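Local coordinates for protein alpha-galactosidase (Lactobacillus brevis, PDB 3MI6) that probably hydrolyses terminal, non-reducing alpha-D-galactose residues from alpha-D-galactosides, as a glycoside hydrolase of family 36, at residues F12-Q24 with Y151-S163. Sequence-based numbering, arbitrary orientation.
Sequences FHLQTDHTSYIFQ and YSIFPHQDVIVKS
The carboxylate of Asp-158 reaches into the turn between strands 12-15 and 19-24 and is held through both oxygens. Asp-158 OD1 accepts from the backbone N of His-18 at 3.0 Å on its syn side and from Thr-16 OG1 on its anti side, while Asp-158 OD2 offers its syn lone pair to His-18 ND1, 2.8 Å away, with ring and carboxylate planes 74° apart. Thr-16 OG1 also accepts from the backbone N of Thr-19, an ST motif within the turn. Without this carboxylate, as with an alanine here, Thr-16 OG1 and His-18 N would probably lose their shared acceptor and the imidazole would be set free to turn. Alongside, Asp-17 N bonds almost straight to Pro-155 O (2.9 Å), and His-156 ND1 meets Asp-17 OD2 in the ring plane; Asp-130 takes the NE2 of His-156.

Farther along the strands the contact becomes largely apolar. Ile-153 CD1 and CG1 lie against CB and CD2 of Leu-14, the side chains pointing opposite ways, and Ile-160 CD1 abuts Tyr-21 CB. Phe-23 lies over one face of Tyr-151 in an offset stack, centroids 4.7 Å apart. Tyr-21, its CG swung away from the backbone N (chi1 -168°), receives Lys-162 NZ on OH at 2.8 Å; Glu-76 bonds both tyrosine hydroxyls. Two beta-hairpins of separate antiparallel sheets thus pack face to face, their turns joined by hydrogen bonds, in the N-terminal beta-rich part of this family 36 enzyme.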
loop_
_atom_site.group_PDB
_atom_site.type_symbol
_atom_site.label_atom_id
_atom_site.label_comp_id
_atom_site.label_asym_id
_atom_site.label_seq_id
_atom_site.Cartn_x
_atom_site.Cartn_y
_atom_site.Cartn_z
ATOM N N PHE D 12 23.470 -20.133 27.488
ATOM C CA PHE D 12 23.612 -21.020 26.358
ATOM C C PHE D 12 23.504 -20.207 25.097
ATOM O O PHE D 12 22.564 -19.433 24.918
ATOM C CB PHE D 12 22.529 -22.087 26.408
ATOM C CG PHE D 12 22.523 -22.844 27.691
ATOM C CD1 PHE D 12 23.223 -24.032 27.810
ATOM C CD2 PHE D 12 21.866 -22.339 28.801
ATOM C CE1 PHE D 12 23.240 -24.715 28.997
ATOM C CE2 PHE D 12 21.880 -23.020 29.990
ATOM C CZ PHE D 12 22.567 -24.212 30.089
ATOM N N HIS D 13 24.479 -20.410 24.225
ATOM C CA HIS D 13 24.656 -19.607 23.054
ATOM C C HIS D 13 25.024 -20.544 21.917
ATOM O O HIS D 13 26.093 -21.129 21.901
ATOM C CB HIS D 13 25.771 -18.608 23.338
ATOM C CG HIS D 13 26.004 -17.606 22.250
ATOM N ND1 HIS D 13 25.946 -17.925 20.908
ATOM C CD2 HIS D 13 26.352 -16.298 22.312
ATOM C CE1 HIS D 13 26.228 -16.852 20.191
ATOM N NE2 HIS D 13 26.474 -15.850 21.018
ATOM N N LEU D 14 24.106 -20.691 20.971
ATOM C CA LEU D 14 24.316 -21.481 19.770
ATOM C C LEU D 14 24.861 -20.637 18.577
ATOM O O LEU D 14 24.312 -19.576 18.243
ATOM C CB LEU D 14 22.995 -22.157 19.403
ATOM C CG LEU D 14 22.522 -23.353 20.255
ATOM C CD1 LEU D 14 22.186 -22.969 21.681
ATOM C CD2 LEU D 14 21.326 -24.059 19.594
ATOM N N GLN D 15 25.948 -21.097 17.955
ATOM C CA GLN D 15 26.533 -20.427 16.787
ATOM C C GLN D 15 26.603 -21.313 15.554
ATOM O O GLN D 15 27.281 -22.350 15.549
ATOM C CB GLN D 15 27.938 -19.905 17.077
ATOM C CG GLN D 15 27.981 -18.667 17.950
ATOM C CD GLN D 15 29.326 -17.989 17.884
ATOM O OE1 GLN D 15 30.356 -18.650 17.804
ATOM N NE2 GLN D 15 29.327 -16.665 17.898
ATOM N N THR D 16 25.897 -20.899 14.507
ATOM C CA THR D 16 26.042 -21.521 13.205
ATOM C C THR D 16 27.090 -20.699 12.442
ATOM O O THR D 16 27.702 -19.784 13.008
ATOM C CB THR D 16 24.694 -21.565 12.454
ATOM O OG1 THR D 16 24.024 -20.305 12.585
ATOM C CG2 THR D 16 23.803 -22.619 13.041
ATOM N N ASP D 17 27.320 -21.006 11.175
ATOM C CA ASP D 17 28.231 -20.176 10.417
ATOM C C ASP D 17 27.875 -18.673 10.455
ATOM O O ASP D 17 28.779 -17.827 10.507
ATOM C CB ASP D 17 28.382 -20.692 8.991
ATOM C CG ASP D 17 29.199 -21.967 8.930
ATOM O OD1 ASP D 17 29.753 -22.333 9.989
ATOM O OD2 ASP D 17 29.294 -22.597 7.848
ATOM N N HIS D 18 26.581 -18.333 10.476
ATOM C CA HIS D 18 26.178 -16.924 10.370
ATOM C C HIS D 18 25.139 -16.453 11.387
ATOM O O HIS D 18 24.819 -15.265 11.441
ATOM C CB HIS D 18 25.724 -16.603 8.941
ATOM C CG HIS D 18 26.668 -17.102 7.895
ATOM N ND1 HIS D 18 26.521 -18.328 7.284
ATOM C CD2 HIS D 18 27.795 -16.556 7.377
ATOM C CE1 HIS D 18 27.512 -18.512 6.428
ATOM N NE2 HIS D 18 28.297 -17.451 6.462
ATOM N N THR D 19 24.617 -17.363 12.200
ATOM C CA THR D 19 23.610 -16.960 13.176
ATOM C C THR D 19 23.986 -17.210 14.648
ATOM O O THR D 19 24.892 -17.993 14.957
ATOM C CB THR D 19 22.213 -17.552 12.820
ATOM O OG1 THR D 19 22.080 -18.892 13.305
ATOM C CG2 THR D 19 22.017 -17.560 11.315
ATOM N N SER D 20 23.285 -16.527 15.548
ATOM C CA SER D 20 23.439 -16.742 16.980
ATOM C C SER D 20 22.087 -16.827 17.648
ATOM O O SER D 20 21.338 -15.859 17.668
ATOM C CB SER D 20 24.230 -15.600 17.637
ATOM O OG SER D 20 25.585 -15.592 17.220
ATOM N N TYR D 21 21.780 -17.988 18.201
ATOM C CA TYR D 21 20.613 -18.177 19.045
ATOM C C TYR D 21 21.161 -18.211 20.474
ATOM O O TYR D 21 22.019 -19.028 20.789
ATOM C CB TYR D 21 19.967 -19.511 18.675
ATOM C CG TYR D 21 18.579 -19.788 19.231
ATOM C CD1 TYR D 21 18.391 -20.098 20.569
ATOM C CD2 TYR D 21 17.465 -19.800 18.397
ATOM C CE1 TYR D 21 17.139 -20.372 21.069
ATOM C CE2 TYR D 21 16.210 -20.081 18.880
ATOM C CZ TYR D 21 16.050 -20.370 20.218
ATOM O OH TYR D 21 14.793 -20.643 20.707
ATOM N N ILE D 22 20.699 -17.306 21.328
ATOM C CA ILE D 22 21.216 -17.206 22.681
ATOM C C ILE D 22 20.080 -17.190 23.703
ATOM O O ILE D 22 19.132 -16.403 23.571
ATOM C CB ILE D 22 22.013 -15.906 22.882
ATOM C CG1 ILE D 22 23.055 -15.715 21.782
ATOM C CG2 ILE D 22 22.662 -15.872 24.252
ATOM C CD1 ILE D 22 23.651 -14.288 21.760
ATOM N N PHE D 23 20.177 -18.042 24.726
ATOM C CA PHE D 23 19.275 -17.943 25.872
ATOM C C PHE D 23 19.978 -18.139 27.212
ATOM O O PHE D 23 21.133 -18.551 27.254
ATOM C CB PHE D 23 18.075 -18.889 25.740
ATOM C CG PHE D 23 18.431 -20.356 25.712
ATOM C CD1 PHE D 23 18.890 -20.950 24.548
ATOM C CD2 PHE D 23 18.258 -21.148 26.841
ATOM C CE1 PHE D 23 19.189 -22.294 24.508
ATOM C CE2 PHE D 23 18.562 -22.508 26.811
ATOM C CZ PHE D 23 19.026 -23.079 25.642
ATOM N N GLN D 24 19.261 -17.853 28.298
ATOM C CA GLN D 24 19.840 -17.850 29.635
ATOM C C GLN D 24 18.872 -18.380 30.690
ATOM O O GLN D 24 17.683 -18.051 30.680
ATOM C CB GLN D 24 20.269 -16.432 30.007
ATOM C CG GLN D 24 21.040 -16.330 31.308
ATOM C CD GLN D 24 21.496 -14.901 31.610
ATOM O OE1 GLN D 24 20.798 -13.926 31.298
ATOM N NE2 GLN D 24 22.669 -14.774 32.230
ATOM N N TYR D 151 18.041 -28.944 21.344
ATOM C CA TYR D 151 18.536 -27.918 20.454
ATOM C C TYR D 151 19.716 -28.545 19.762
ATOM O O TYR D 151 20.758 -28.714 20.374
ATOM C CB TYR D 151 19.080 -26.748 21.258
ATOM C CG TYR D 151 18.081 -25.937 22.056
ATOM C CD1 TYR D 151 17.756 -26.280 23.363
ATOM C CD2 TYR D 151 17.504 -24.790 21.523
ATOM C CE1 TYR D 151 16.857 -25.516 24.110
ATOM C CE2 TYR D 151 16.604 -24.028 22.251
ATOM C CZ TYR D 151 16.288 -24.385 23.544
ATOM O OH TYR D 151 15.396 -23.616 24.261
ATOM N N SER D 152 19.575 -28.908 18.498
ATOM C CA SER D 152 20.731 -29.352 17.729
ATOM C C SER D 152 21.186 -28.284 16.735
ATOM O O SER D 152 20.415 -27.845 15.888
ATOM C CB SER D 152 20.407 -30.640 16.997
ATOM O OG SER D 152 19.785 -31.543 17.879
ATOM N N ILE D 153 22.441 -27.861 16.861
ATOM C CA ILE D 153 23.061 -26.951 15.913
ATOM C C ILE D 153 23.543 -27.682 14.663
ATOM O O ILE D 153 24.156 -28.738 14.747
ATOM C CB ILE D 153 24.247 -26.205 16.557
ATOM C CG1 ILE D 153 23.753 -24.958 17.278
ATOM C CG2 ILE D 153 25.256 -25.743 15.522
ATOM C CD1 ILE D 153 24.784 -23.853 17.279
ATOM N N PHE D 154 23.248 -27.117 13.499
ATOM C CA PHE D 154 23.785 -27.611 12.232
ATOM C C PHE D 154 24.466 -26.454 11.517
ATOM O O PHE D 154 23.959 -25.938 10.530
ATOM C CB PHE D 154 22.662 -28.154 11.370
ATOM C CG PHE D 154 22.245 -29.546 11.720
ATOM C CD1 PHE D 154 21.289 -29.767 12.662
ATOM C CD2 PHE D 154 22.793 -30.625 11.074
ATOM C CE1 PHE D 154 20.901 -31.027 12.960
ATOM C CE2 PHE D 154 22.399 -31.891 11.373
ATOM C CZ PHE D 154 21.455 -32.092 12.316
ATOM N N PRO D 155 25.638 -26.057 12.009
ATOM C CA PRO D 155 26.274 -24.780 11.687
ATOM C C PRO D 155 26.369 -24.477 10.198
ATOM O O PRO D 155 26.245 -23.312 9.821
ATOM C CB PRO D 155 27.676 -24.945 12.260
ATOM C CG PRO D 155 27.862 -26.434 12.388
ATOM C CD PRO D 155 26.533 -26.937 12.773
ATOM N N HIS D 156 26.583 -25.485 9.361
ATOM C CA HIS D 156 26.896 -25.193 7.951
ATOM C C HIS D 156 25.688 -24.892 7.032
ATOM O O HIS D 156 25.856 -24.464 5.888
ATOM C CB HIS D 156 27.834 -26.262 7.352
ATOM C CG HIS D 156 29.068 -26.490 8.169
ATOM N ND1 HIS D 156 29.914 -25.466 8.542
ATOM C CD2 HIS D 156 29.585 -27.619 8.710
ATOM C CE1 HIS D 156 30.898 -25.954 9.276
ATOM N NE2 HIS D 156 30.721 -27.258 9.390
ATOM N N GLN D 157 24.478 -25.108 7.534
ATOM C CA GLN D 157 23.291 -24.752 6.782
ATOM C C GLN D 157 22.512 -23.723 7.590
ATOM O O GLN D 157 21.376 -23.395 7.276
ATOM C CB GLN D 157 22.439 -25.985 6.489
ATOM C CG GLN D 157 23.141 -27.071 5.711
ATOM C CD GLN D 157 23.990 -27.983 6.577
ATOM O OE1 GLN D 157 23.733 -28.132 7.771
ATOM N NE2 GLN D 157 25.010 -28.606 5.975
ATOM N N ASP D 158 23.121 -23.229 8.653
ATOM C CA ASP D 158 22.482 -22.197 9.464
ATOM C C ASP D 158 21.152 -22.637 10.093
ATOM O O ASP D 158 20.337 -21.811 10.483
ATOM C CB ASP D 158 22.343 -20.901 8.652
ATOM C CG ASP D 158 23.669 -20.105 8.579
ATOM O OD1 ASP D 158 24.458 -20.174 9.557
ATOM O OD2 ASP D 158 23.919 -19.403 7.565
ATOM N N VAL D 159 20.981 -23.950 10.226
ATOM C CA VAL D 159 19.796 -24.556 10.831
ATOM C C VAL D 159 19.980 -24.908 12.307
ATOM O O VAL D 159 20.972 -25.515 12.687
ATOM C CB VAL D 159 19.465 -25.885 10.139
ATOM C CG1 VAL D 159 18.440 -26.671 10.951
ATOM C CG2 VAL D 159 18.981 -25.649 8.716
ATOM N N ILE D 160 19.008 -24.544 13.132
ATOM C CA ILE D 160 18.907 -25.035 14.498
ATOM C C ILE D 160 17.636 -25.848 14.561
ATOM O O ILE D 160 16.598 -25.365 14.135
ATOM C CB ILE D 160 18.775 -23.869 15.473
ATOM C CG1 ILE D 160 20.124 -23.148 15.615
ATOM C CG2 ILE D 160 18.275 -24.352 16.821
ATOM C CD1 ILE D 160 20.043 -21.756 16.180
ATOM N N VAL D 161 17.719 -27.085 15.056
ATOM C CA VAL D 161 16.555 -27.978 15.183
ATOM C C VAL D 161 16.115 -28.095 16.629
ATOM O O VAL D 161 16.938 -28.339 17.497
ATOM C CB VAL D 161 16.872 -29.414 14.721
ATOM C CG1 VAL D 161 15.673 -30.324 14.963
ATOM C CG2 VAL D 161 17.259 -29.446 13.272
ATOM N N LYS D 162 14.823 -27.957 16.894
ATOM C CA LYS D 162 14.333 -27.967 18.272
ATOM C C LYS D 162 13.287 -29.031 18.516
ATOM O O LYS D 162 12.546 -29.394 17.606
ATOM C CB LYS D 162 13.769 -26.595 18.649
ATOM C CG LYS D 162 14.820 -25.497 18.722
ATOM C CD LYS D 162 14.194 -24.132 18.871
ATOM C CE LYS D 162 13.348 -24.031 20.107
ATOM N NZ LYS D 162 12.885 -22.641 20.243
ATOM N N SER D 163 13.248 -29.547 19.744
ATOM C CA SER D 163 12.132 -30.383 20.191
ATOM C C SER D 163 11.950 -30.324 21.700
ATOM O O SER D 163 12.664 -29.605 22.397
ATOM C CB SER D 163 12.292 -31.836 19.746
ATOM O OG SER D 163 13.236 -32.524 20.549
HETATM O O HOH W 1 19.995 -20.118 12.314
#